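Local coordinates for protein possible TctC subunit of the Tripartite Tricarboxylate Transport(TTT) Family (PDB 6HKE) that probably serves as the periplasmic binding protein of a tripartite tricarboxylate transporter, capturing malate for high-affinity uptake of C4-dicarboxylates, at residues S127-A130 / S131-S135; L157-L161 / L162-P166; R35-T38 / A39-K43; L241-P244 / R245-E249; A291-V294 / Q295-I298. The protein carries 2 engineered substitutions. All coordinates share one frame; numbering follows the deposited sequence.

Contact 1 (S127-A130 / S131-S135). Engineered in segment 131-135: E134 (natural residue Lys).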
# COMPACT_ATOMS: atom_id res chain seq x y z
N SER A 127 -9.25 -0.81 -23.47
CA SER A 127 -9.61 -1.63 -24.66
C SER A 127 -8.33 -2.14 -25.34
O SER A 127 -8.10 -3.35 -25.33
CB SER A 127 -10.45 -0.84 -25.63
OG SER A 127 -11.77 -0.69 -25.13
N GLU A 128 -7.56 -1.24 -25.93
CA GLU A 128 -6.28 -1.55 -26.63
C GLU A 128 -5.32 -2.26 -25.67
O GLU A 128 -4.57 -3.13 -26.13
CB GLU A 128 -5.61 -0.27 -27.15
CG GLU A 128 -6.36 0.42 -28.28
CD GLU A 128 -5.70 1.71 -28.74
OE1 GLU A 128 -4.65 2.09 -28.16
OE2 GLU A 128 -6.23 2.35 -29.69
N PHE A 129 -5.33 -1.86 -24.40
CA PHE A 129 -4.38 -2.38 -23.38
C PHE A 129 -4.56 -3.89 -23.22
O PHE A 129 -3.55 -4.60 -23.21
CB PHE A 129 -4.54 -1.63 -22.07
CG PHE A 129 -3.67 -2.17 -20.97
CD1 PHE A 129 -4.01 -3.33 -20.30
CD2 PHE A 129 -2.48 -1.54 -20.64
CE1 PHE A 129 -3.20 -3.83 -19.31
CE2 PHE A 129 -1.67 -2.04 -19.64
CZ PHE A 129 -2.03 -3.19 -18.98
N ALA A 130 -5.81 -4.35 -23.09
CA ALA A 130 -6.18 -5.78 -22.95
C ALA A 130 -5.72 -6.57 -24.19
O ALA A 130 -5.15 -7.66 -24.02
CB ALA A 130 -7.66 -5.91 -22.72
N SER A 131 -5.96 -6.03 -25.39
CA SER A 131 -5.64 -6.68 -26.69
C SER A 131 -4.13 -6.86 -26.83
O SER A 131 -3.71 -7.91 -27.32
CB SER A 131 -6.19 -5.87 -27.84
OG SER A 131 -7.58 -5.64 -27.65
N TYR A 132 -3.37 -5.87 -26.40
CA TYR A 132 -1.90 -5.80 -26.60
C TYR A 132 -1.17 -6.69 -25.60
O TYR A 132 -0.09 -7.23 -25.95
CB TYR A 132 -1.43 -4.35 -26.44
CG TYR A 132 0.03 -4.12 -26.69
CD1 TYR A 132 0.96 -4.21 -25.66
CD2 TYR A 132 0.49 -3.76 -27.94
CE1 TYR A 132 2.30 -3.95 -25.86
CE2 TYR A 132 1.83 -3.48 -28.16
CZ TYR A 132 2.74 -3.58 -27.12
OH TYR A 132 4.05 -3.32 -27.36
N VAL A 133 -1.70 -6.81 -24.39
CA VAL A 133 -1.10 -7.72 -23.37
C VAL A 133 -1.49 -9.16 -23.76
O VAL A 133 -0.59 -10.01 -23.78
CB VAL A 133 -1.47 -7.35 -21.92
CG1 VAL A 133 -0.86 -8.30 -20.91
CG2 VAL A 133 -1.07 -5.92 -21.59
N GLU A 134 -2.75 -9.38 -24.18
CA GLU A 134 -3.26 -10.68 -24.70
C GLU A 134 -2.35 -11.19 -25.84
O GLU A 134 -2.25 -12.41 -25.97
CB GLU A 134 -4.71 -10.56 -25.16
CG GLU A 134 -5.72 -10.66 -24.02
CD GLU A 134 -7.18 -10.36 -24.33
OE1 GLU A 134 -7.62 -10.66 -25.46
OE2 GLU A 134 -7.89 -9.85 -23.43
N SER A 135 -1.70 -10.30 -26.60
CA SER A 135 -0.98 -10.61 -27.86
C SER A 135 0.54 -10.70 -27.66
O SER A 135 1.20 -11.39 -28.46
CB SER A 135 -1.30 -9.57 -28.90
OG SER A 135 -2.67 -9.65 -29.27
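The ring of F129 and the side chain of V133, one helical turn apart, lie side by side and point the same way from helix 126-136. V133 is the simplest one to trace outward. Its CB stands over the carbonyl oxygen of F129, and from there the two methyl groups part. CG1 is turned away from the backbone N (chi1 180°), which places CG2 beside that N, on the side facing F129. CG2 then meets two things at once: the F129 carbonyl oxygen and one face of the ring. V133 CG2 sits 4.0 Å from the F129 ring centroid in a CH-pi contact displaced toward the rim, with F129 CE1 its nearest ring atom at 3.8 Å.

On another side of the helix, S131 OG donates to S127 O at 3.3 Å from above the carbonyl plane, supplementing a weak bond from S131 N to the same oxygen. With CG beside its own backbone N (chi1 -81°), the extended chain of the engineered E134 runs back alongside A130 O, E134 CG 3.1 Å from that oxygen and OE2 4.0 Å from A130 CB. Outside the helix, F129 meets Y188 edge-to-face and touches L162. This is an amphipathic helix beside the mixed sheet of a periplasmic binding protein: F129 faces the strands and V133 the loops next to them, while S127, S131 and S135 are exposed.

Contact 2 (L157-L161 / L162-P166)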
# COMPACT_ATOMS: atom_id res chain seq x y z
N LEU A 157 -5.17 -9.06 -9.73
CA LEU A 157 -6.62 -8.83 -9.90
C LEU A 157 -6.88 -8.39 -11.34
O LEU A 157 -7.77 -8.99 -11.99
CB LEU A 157 -7.11 -7.76 -8.93
CG LEU A 157 -8.59 -7.43 -9.08
CD1 LEU A 157 -9.44 -8.70 -9.04
CD2 LEU A 157 -9.04 -6.46 -8.02
N LEU A 158 -6.14 -7.38 -11.80
CA LEU A 158 -6.24 -6.84 -13.18
C LEU A 158 -5.99 -7.97 -14.20
O LEU A 158 -6.85 -8.18 -15.07
CB LEU A 158 -5.25 -5.68 -13.32
CG LEU A 158 -5.15 -5.05 -14.70
CD1 LEU A 158 -6.38 -4.24 -15.04
CD2 LEU A 158 -3.91 -4.18 -14.76
N ASN A 159 -4.87 -8.68 -14.09
CA ASN A 159 -4.49 -9.74 -15.06
C ASN A 159 -5.54 -10.86 -15.09
O ASN A 159 -5.82 -11.36 -16.20
CB ASN A 159 -3.08 -10.28 -14.79
CG ASN A 159 -2.03 -9.24 -15.08
OD1 ASN A 159 -2.30 -8.17 -15.62
ND2 ASN A 159 -0.80 -9.55 -14.71
N ARG A 160 -6.13 -11.23 -13.95
CA ARG A 160 -7.21 -12.26 -13.88
C ARG A 160 -8.51 -11.74 -14.49
O ARG A 160 -9.25 -12.56 -15.08
CB ARG A 160 -7.50 -12.69 -12.45
CG ARG A 160 -6.61 -13.85 -12.02
CD ARG A 160 -6.80 -14.21 -10.56
NE ARG A 160 -5.66 -15.01 -10.14
CZ ARG A 160 -5.72 -16.19 -9.53
NH1 ARG A 160 -6.89 -16.74 -9.24
NH2 ARG A 160 -4.60 -16.80 -9.20
N LEU A 161 -8.81 -10.46 -14.32
CA LEU A 161 -9.99 -9.81 -14.94
C LEU A 161 -9.82 -9.83 -16.46
O LEU A 161 -10.80 -10.17 -17.14
CB LEU A 161 -10.14 -8.40 -14.37
CG LEU A 161 -10.74 -8.33 -12.97
CD1 LEU A 161 -10.72 -6.92 -12.43
CD2 LEU A 161 -12.16 -8.89 -12.98
N LEU A 162 -8.62 -9.52 -16.96
CA LEU A 162 -8.32 -9.41 -18.41
C LEU A 162 -7.88 -10.78 -18.97
O LEU A 162 -7.69 -10.87 -20.18
CB LEU A 162 -7.21 -8.39 -18.63
CG LEU A 162 -7.53 -6.93 -18.30
CD1 LEU A 162 -6.31 -6.07 -18.59
CD2 LEU A 162 -8.72 -6.42 -19.09
N LYS A 163 -7.71 -11.78 -18.11
CA LYS A 163 -7.40 -13.18 -18.54
C LYS A 163 -6.06 -13.19 -19.29
O LYS A 163 -5.96 -13.88 -20.30
CB LYS A 163 -8.55 -13.75 -19.37
CG LYS A 163 -9.92 -13.57 -18.72
CD LYS A 163 -11.06 -14.33 -19.37
CE LYS A 163 -12.41 -13.81 -18.92
NZ LYS A 163 -12.41 -13.53 -17.46
N VAL A 164 -5.08 -12.46 -18.77
CA VAL A 164 -3.68 -12.45 -19.26
C VAL A 164 -2.77 -12.83 -18.09
O VAL A 164 -3.08 -12.46 -16.96
CB VAL A 164 -3.31 -11.07 -19.84
CG1 VAL A 164 -4.24 -10.67 -20.97
CG2 VAL A 164 -3.29 -9.99 -18.77
N ASP A 165 -1.70 -13.57 -18.36
CA ASP A 165 -0.69 -13.94 -17.34
C ASP A 165 0.70 -13.60 -17.87
O ASP A 165 1.48 -14.49 -18.18
CB ASP A 165 -0.80 -15.41 -16.93
CG ASP A 165 -0.07 -15.72 -15.63
OD1 ASP A 165 0.03 -14.81 -14.77
OD2 ASP A 165 0.40 -16.87 -15.49
N PRO A 166 1.05 -12.30 -17.97
CA PRO A 166 2.42 -11.88 -18.29
C PRO A 166 3.39 -12.18 -17.15
O PRO A 166 2.94 -12.38 -16.03
CB PRO A 166 2.32 -10.36 -18.49
CG PRO A 166 1.10 -9.97 -17.68
CD PRO A 166 0.16 -11.15 -17.73
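N159 reaches from the last turn of helix 150-162 to the loop that follows it, and its amide meets the ring of P166 coming from the opposite direction. With chi1 at -68°, CG lies beside the backbone N, and the amide carries N159 ND2 to 3.5 Å from P166 CD. N159 OD1 has V164 CG2 at 3.8 Å, the valine side chain crossing at about a right angle. The hydrogen bond between OD1 and Y188 OH fixes the amide's rotation, and P166 CD and CG pack against ND2.

L158 and L162 run side by side, their CD1 atoms 4.0 Å apart. The two leucines differ at chi1: L158 directs CG away from its backbone N (176°), whereas L162 keeps CG beside its own and so lays CG over L158 O. L162 N bonds to L158 O at 2.9 Å. L162 and V164 also touch helix 126-136. Further on, K163 takes a positive phi of 61° and the chain turns back in a Schellman motif: V164 N to N159 O at 2.9 Å is the 6-to-1 bond, and K163 N to R160 O at 3.5 Å is a weak 5-to-2 bond, closing the helix before strand 167-170 of an alpha/beta fold.

Contact 3 (R35-T38 / A39-K43)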
# COMPACT_ATOMS: atom_id res chain seq x y z
N ARG A 35 6.97 7.97 7.12
CA ARG A 35 7.94 9.01 7.52
C ARG A 35 7.19 10.30 7.86
O ARG A 35 7.56 10.99 8.84
CB ARG A 35 8.97 9.23 6.42
CG ARG A 35 10.13 8.26 6.51
CD ARG A 35 11.09 8.36 5.34
NE ARG A 35 11.82 7.10 5.30
CZ ARG A 35 12.82 6.78 6.10
NH1 ARG A 35 13.28 7.65 6.99
NH2 ARG A 35 13.36 5.59 6.00
N LEU A 36 6.16 10.59 7.09
CA LEU A 36 5.35 11.82 7.20
C LEU A 36 4.57 11.79 8.52
O LEU A 36 4.57 12.82 9.24
CB LEU A 36 4.43 11.89 5.98
CG LEU A 36 3.38 12.99 6.02
CD1 LEU A 36 4.06 14.35 6.17
CD2 LEU A 36 2.50 12.93 4.77
N ILE A 37 3.96 10.66 8.87
CA ILE A 37 3.10 10.58 10.08
C ILE A 37 3.96 10.39 11.35
O ILE A 37 3.74 11.14 12.34
CB ILE A 37 1.99 9.53 9.92
CG1 ILE A 37 1.00 9.98 8.85
CG2 ILE A 37 1.29 9.30 11.24
CD1 ILE A 37 0.12 8.89 8.31
N THR A 38 4.93 9.48 11.32
CA THR A 38 5.75 9.13 12.51
C THR A 38 6.55 10.34 13.01
O THR A 38 6.66 10.46 14.25
CB THR A 38 6.63 7.90 12.26
OG1 THR A 38 7.53 8.17 11.18
CG2 THR A 38 5.76 6.68 12.00
N ALA A 39 7.07 11.20 12.12
CA ALA A 39 7.79 12.44 12.54
C ALA A 39 6.87 13.30 13.41
O ALA A 39 7.33 13.74 14.49
CB ALA A 39 8.32 13.21 11.36
N GLU A 40 5.60 13.48 13.04
CA GLU A 40 4.66 14.31 13.83
C GLU A 40 4.30 13.58 15.12
O GLU A 40 4.14 14.27 16.14
CB GLU A 40 3.43 14.69 13.00
CG GLU A 40 3.73 15.71 11.90
CD GLU A 40 3.99 17.14 12.35
OE1 GLU A 40 4.43 17.33 13.49
OE2 GLU A 40 3.72 18.08 11.56
N MET A 41 4.25 12.25 15.11
CA MET A 41 3.87 11.40 16.27
C MET A 41 4.81 11.68 17.46
O MET A 41 4.33 11.63 18.61
CB MET A 41 3.90 9.91 15.92
CG MET A 41 2.62 9.42 15.27
SD MET A 41 2.76 7.73 14.58
CE MET A 41 2.68 6.73 16.07
N ALA A 42 6.09 11.97 17.23
CA ALA A 42 7.08 12.22 18.30
C ALA A 42 6.59 13.32 19.26
O ALA A 42 6.92 13.23 20.44
CB ALA A 42 8.43 12.55 17.68
N LYS A 43 5.81 14.29 18.79
CA LYS A 43 5.28 15.43 19.60
C LYS A 43 4.32 14.93 20.69
O LYS A 43 4.29 15.55 21.77
CB LYS A 43 4.57 16.45 18.72
CG LYS A 43 5.49 17.15 17.73
CD LYS A 43 4.81 18.28 16.98
CE LYS A 43 5.71 18.87 15.91
NZ LYS A 43 4.91 19.56 14.86
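M41 lays its thioether across I37 and T38, the side chains of both crossing it at an angle. M41 SD is 4.0 Å from I37 CG2 and 4.1 Å from T38 CG2, so the sulfur lies against a methyl from each. Two torsions put it there: chi1 of -84° sets CG beside the backbone N, above the carbonyl oxygen of I37, and the bend at chi3 (76°) turns CE aside after SD has passed T38 CA. I37 CG2 stands beside its own carbonyl carbon, on the side of the next turn where the sulfur lies.

The next shell is the helix backbone. M41 N bonds to I37 O at 3.0 Å, with the donor in the carbonyl plane, while A39 N to R35 O and A42 N to T38 O are weak. With chi1 at 61°, T38 OG1 hydrogen-bonds to A34 O, and the same rotamer sets CG2 beside the sulfur. E40 bends at chi2, and E40 OE1 receives K43 NZ on the syn lone pair at 2.7 Å, a salt bridge beside helix 266-274 and the loop residue Q265.

Farther out, R35 forms a salt bridge with D31, one turn back, and a weak bond to N53. Helix 29-45 is the crossover of the beta-alpha-beta unit formed with strands 18-22 and 49-53. Apolar contacts of I37, T38 and M41 hold it against strand 49-53 and helix 249-263, while the R35-D31 and E40-K43 pairs lie at the flanks, their aliphatic parts packed on neighbours such as I51 and V268.

Contact 4 (L241-P244 / R245-E249)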
# COMPACT_ATOMS: atom_id res chain seq x y z
N LEU A 241 -0.85 1.07 11.08
CA LEU A 241 0.16 0.88 12.15
C LEU A 241 -0.33 -0.25 13.06
O LEU A 241 -1.46 -0.16 13.54
CB LEU A 241 0.33 2.21 12.90
CG LEU A 241 1.46 2.23 13.92
CD1 LEU A 241 2.82 1.99 13.27
CD2 LEU A 241 1.45 3.56 14.66
N PHE A 242 0.49 -1.29 13.22
CA PHE A 242 0.24 -2.47 14.09
C PHE A 242 1.41 -2.66 15.07
O PHE A 242 2.54 -2.23 14.78
CB PHE A 242 0.14 -3.75 13.26
CG PHE A 242 -0.85 -3.72 12.13
CD1 PHE A 242 -0.61 -2.98 10.99
CD2 PHE A 242 -2.02 -4.46 12.20
CE1 PHE A 242 -1.51 -2.98 9.94
CE2 PHE A 242 -2.91 -4.47 11.14
CZ PHE A 242 -2.66 -3.73 10.01
N ALA A 243 1.11 -3.33 16.19
CA ALA A 243 2.06 -3.70 17.27
C ALA A 243 2.07 -5.21 17.38
O ALA A 243 1.17 -5.88 16.86
CB ALA A 243 1.65 -3.06 18.58
N PRO A 244 3.10 -5.80 18.03
CA PRO A 244 3.12 -7.24 18.27
C PRO A 244 1.86 -7.59 19.08
O PRO A 244 1.37 -6.72 19.79
CB PRO A 244 4.44 -7.48 19.01
CG PRO A 244 5.30 -6.31 18.59
CD PRO A 244 4.33 -5.15 18.51
N ARG A 245 1.35 -8.81 18.90
CA ARG A 245 0.12 -9.24 19.61
C ARG A 245 0.44 -9.20 21.10
O ARG A 245 1.58 -9.48 21.46
CB ARG A 245 -0.33 -10.62 19.12
CG ARG A 245 -1.75 -10.97 19.51
CD ARG A 245 -2.78 -9.95 19.05
NE ARG A 245 -4.14 -10.44 19.24
CZ ARG A 245 -5.21 -9.98 18.60
NH1 ARG A 245 -5.11 -9.00 17.72
NH2 ARG A 245 -6.40 -10.52 18.85
N GLY A 246 -0.49 -8.72 21.92
CA GLY A 246 -0.29 -8.62 23.38
C GLY A 246 0.30 -7.29 23.82
O GLY A 246 0.57 -7.16 25.02
N THR A 247 0.49 -6.32 22.92
CA THR A 247 0.93 -4.95 23.29
C THR A 247 -0.20 -4.37 24.14
O THR A 247 -1.35 -4.38 23.70
CB THR A 247 1.29 -4.07 22.08
OG1 THR A 247 2.35 -4.66 21.33
CG2 THR A 247 1.74 -2.68 22.49
N PRO A 248 0.10 -3.95 25.39
CA PRO A 248 -0.93 -3.48 26.31
C PRO A 248 -1.80 -2.39 25.69
O PRO A 248 -1.27 -1.52 24.97
CB PRO A 248 -0.10 -2.96 27.49
CG PRO A 248 1.12 -3.85 27.49
CD PRO A 248 1.43 -3.99 26.02
N GLU A 249 -3.11 -2.44 25.98
CA GLU A 249 -4.13 -1.51 25.43
C GLU A 249 -3.79 -0.06 25.77
O GLU A 249 -3.96 0.80 24.92
CB GLU A 249 -5.53 -1.95 25.85
CG GLU A 249 -5.96 -3.31 25.26
CD GLU A 249 -5.55 -3.67 23.83
OE1 GLU A 249 -6.26 -3.27 22.88
OE2 GLU A 249 -4.52 -4.39 23.65
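The carbonyl oxygen of P244 is gripped twice by one residue: T247 OG1 donates to it at 2.8 Å and T247 N at 3.3 Å. Both donors reach the oxygen from the same face of its carbonyl plane, the hydroxyl tilted 24° from that plane and the amide 33°. The hydroxyl bond depends on the threonine rotamer. A chi1 of -60° sets OG1 beside the backbone N, so that amide and hydroxyl converge on a single acceptor, while CG2 is sent away from that N.

The same rotamer brings OG1 over apolar neighbours. A243 CB lies 3.3 Å and P244 CD 3.5 Å from T247 OG1, and T247 CG2 is 3.9 Å from A243 CB. T247 thus covers the end of strand 236-244 with its hydroxyl and methyl alike, and its side chain continues onto V252 of helix 249-263.

From P244 to T247 the chain makes a type II beta turn, with R245 and G246 at its corners. G246 has a positive phi, which glycine adopts readily in the third position of this turn. R245 bends at chi2 and its NH1 bonds to the carbonyl oxygen of F102, linking the turn to the neighbouring strand 102-118. Two donors on one buried carbonyl would be expected to draw electron density toward that oxygen; the OG1 bond also uses the hydroxyl proton and should resist rotation about chi1.

Contact 5 (A291-V294 / Q295-I298)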
# COMPACT_ATOMS: atom_id res chain seq x y z
N ALA A 291 -8.70 -3.21 12.51
CA ALA A 291 -8.96 -4.66 12.72
C ALA A 291 -10.09 -5.12 11.77
O ALA A 291 -9.97 -6.25 11.21
CB ALA A 291 -9.32 -4.93 14.16
N GLN A 292 -11.11 -4.27 11.59
CA GLN A 292 -12.28 -4.56 10.72
C GLN A 292 -11.85 -4.53 9.24
O GLN A 292 -12.34 -5.38 8.49
CB GLN A 292 -13.42 -3.58 10.99
CG GLN A 292 -14.70 -3.92 10.24
CD GLN A 292 -15.24 -5.28 10.60
OE1 GLN A 292 -15.15 -5.74 11.73
NE2 GLN A 292 -15.85 -5.94 9.62
N LEU A 293 -10.95 -3.61 8.86
CA LEU A 293 -10.37 -3.52 7.49
C LEU A 293 -9.54 -4.77 7.22
O LEU A 293 -9.63 -5.29 6.11
CB LEU A 293 -9.49 -2.27 7.34
CG LEU A 293 -10.21 -0.97 6.98
CD1 LEU A 293 -9.21 0.18 6.92
CD2 LEU A 293 -10.97 -1.08 5.67
N VAL A 294 -8.74 -5.22 8.19
CA VAL A 294 -7.93 -6.47 8.03
C VAL A 294 -8.89 -7.64 7.76
O VAL A 294 -8.65 -8.40 6.79
CB VAL A 294 -6.99 -6.73 9.23
CG1 VAL A 294 -6.40 -8.14 9.21
CG2 VAL A 294 -5.84 -5.73 9.29
N GLN A 295 -9.95 -7.78 8.55
CA GLN A 295 -10.91 -8.92 8.43
C GLN A 295 -11.53 -8.89 7.02
O GLN A 295 -11.49 -9.94 6.34
CB GLN A 295 -11.98 -8.86 9.52
CG GLN A 295 -12.53 -10.23 9.88
CD GLN A 295 -11.53 -11.10 10.60
OE1 GLN A 295 -10.66 -10.64 11.34
NE2 GLN A 295 -11.68 -12.41 10.41
N GLU A 296 -12.03 -7.73 6.59
CA GLU A 296 -12.69 -7.54 5.27
C GLU A 296 -11.69 -7.78 4.13
O GLU A 296 -12.05 -8.45 3.17
CB GLU A 296 -13.30 -6.15 5.17
CG GLU A 296 -14.57 -6.01 5.98
CD GLU A 296 -15.04 -4.58 6.21
OE1 GLU A 296 -14.23 -3.65 6.01
OE2 GLU A 296 -16.22 -4.40 6.60
N GLU A 297 -10.47 -7.25 4.25
CA GLU A 297 -9.42 -7.44 3.21
C GLU A 297 -9.08 -8.93 3.10
O GLU A 297 -9.03 -9.42 1.97
CB GLU A 297 -8.15 -6.62 3.49
CG GLU A 297 -7.51 -6.09 2.21
CD GLU A 297 -8.46 -5.33 1.28
OE1 GLU A 297 -8.69 -5.82 0.15
OE2 GLU A 297 -8.97 -4.26 1.67
N ILE A 298 -8.89 -9.63 4.22
CA ILE A 298 -8.55 -11.08 4.18
C ILE A 298 -9.62 -11.82 3.36
O ILE A 298 -9.22 -12.59 2.47
CB ILE A 298 -8.38 -11.67 5.60
CG1 ILE A 298 -7.10 -11.16 6.27
CG2 ILE A 298 -8.42 -13.20 5.57
CD1 ILE A 298 -6.88 -11.63 7.69
O HOH W 1 -8.84 -8.25 12.49
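V294 sends CG1 toward I298 CD1, one turn later along helix 287-305, and the two methyls meet at 3.8 Å as their side chains cross. CG1 of the valine points away from its backbone N (chi1 167°) and stands beside the carbonyl carbon, on the side of the following turn. I298 comes back over the carbonyl oxygen of V294, with I298 CG1 3.2 Å from V294 O, while I298 N bonds to that same oxygen at 2.9 Å. Beyond the helix, V294 rests on W238 and F242 of strand 236-244.

Q295 is bent at chi2 (70°), which swings its amide back toward the first turn. There a water bridges two acceptors, donating to A291 O at 2.6 Å and to Q295 OE1 at 3.2 Å. A291 O also receives Q295 N, so backbone and water share it. With V294 and L293 against the sheet of this type II periplasmic binding protein and Q292, Q295 and E296 exposed, helix 287-305 is amphipathic, E297 being a polar exception on its buried side.

E296 runs extended beyond CG and passes over Q292 O. E296 OE2 accepts a weak but nearly straight bond from Q292 NE2 at 3.4 Å, the amide and carboxylate planes turned 87° against each other. E297 OE2 accepts from W238 NE1, and the E297 side chain lies about 8 Å from that of the malate-binding H80.

Overall arrangement
From the N terminus, the chain first forms contact 3 in the crossover helix 29-45, then contact 1 in helix 126-136, contact 2 where helix 150-162 passes into its loop, contact 4 at the end of strand 236-244, and contact 5 in helix 287-305. Each joins adjacent segments, so none closes a long loop; all five follow in series, neither nesting nor crossing. Contacts 1 and 2 touch, V133 CG1 lying 3.7 Å from V164 CG2. Contact 4 links contacts 3 and 5: L241 meets M41 of contact 3, and F242 meets V294 of contact 5. Contacts 1 and 3 lie on opposite sides of the chain's centre, their centres about 43 Å apart.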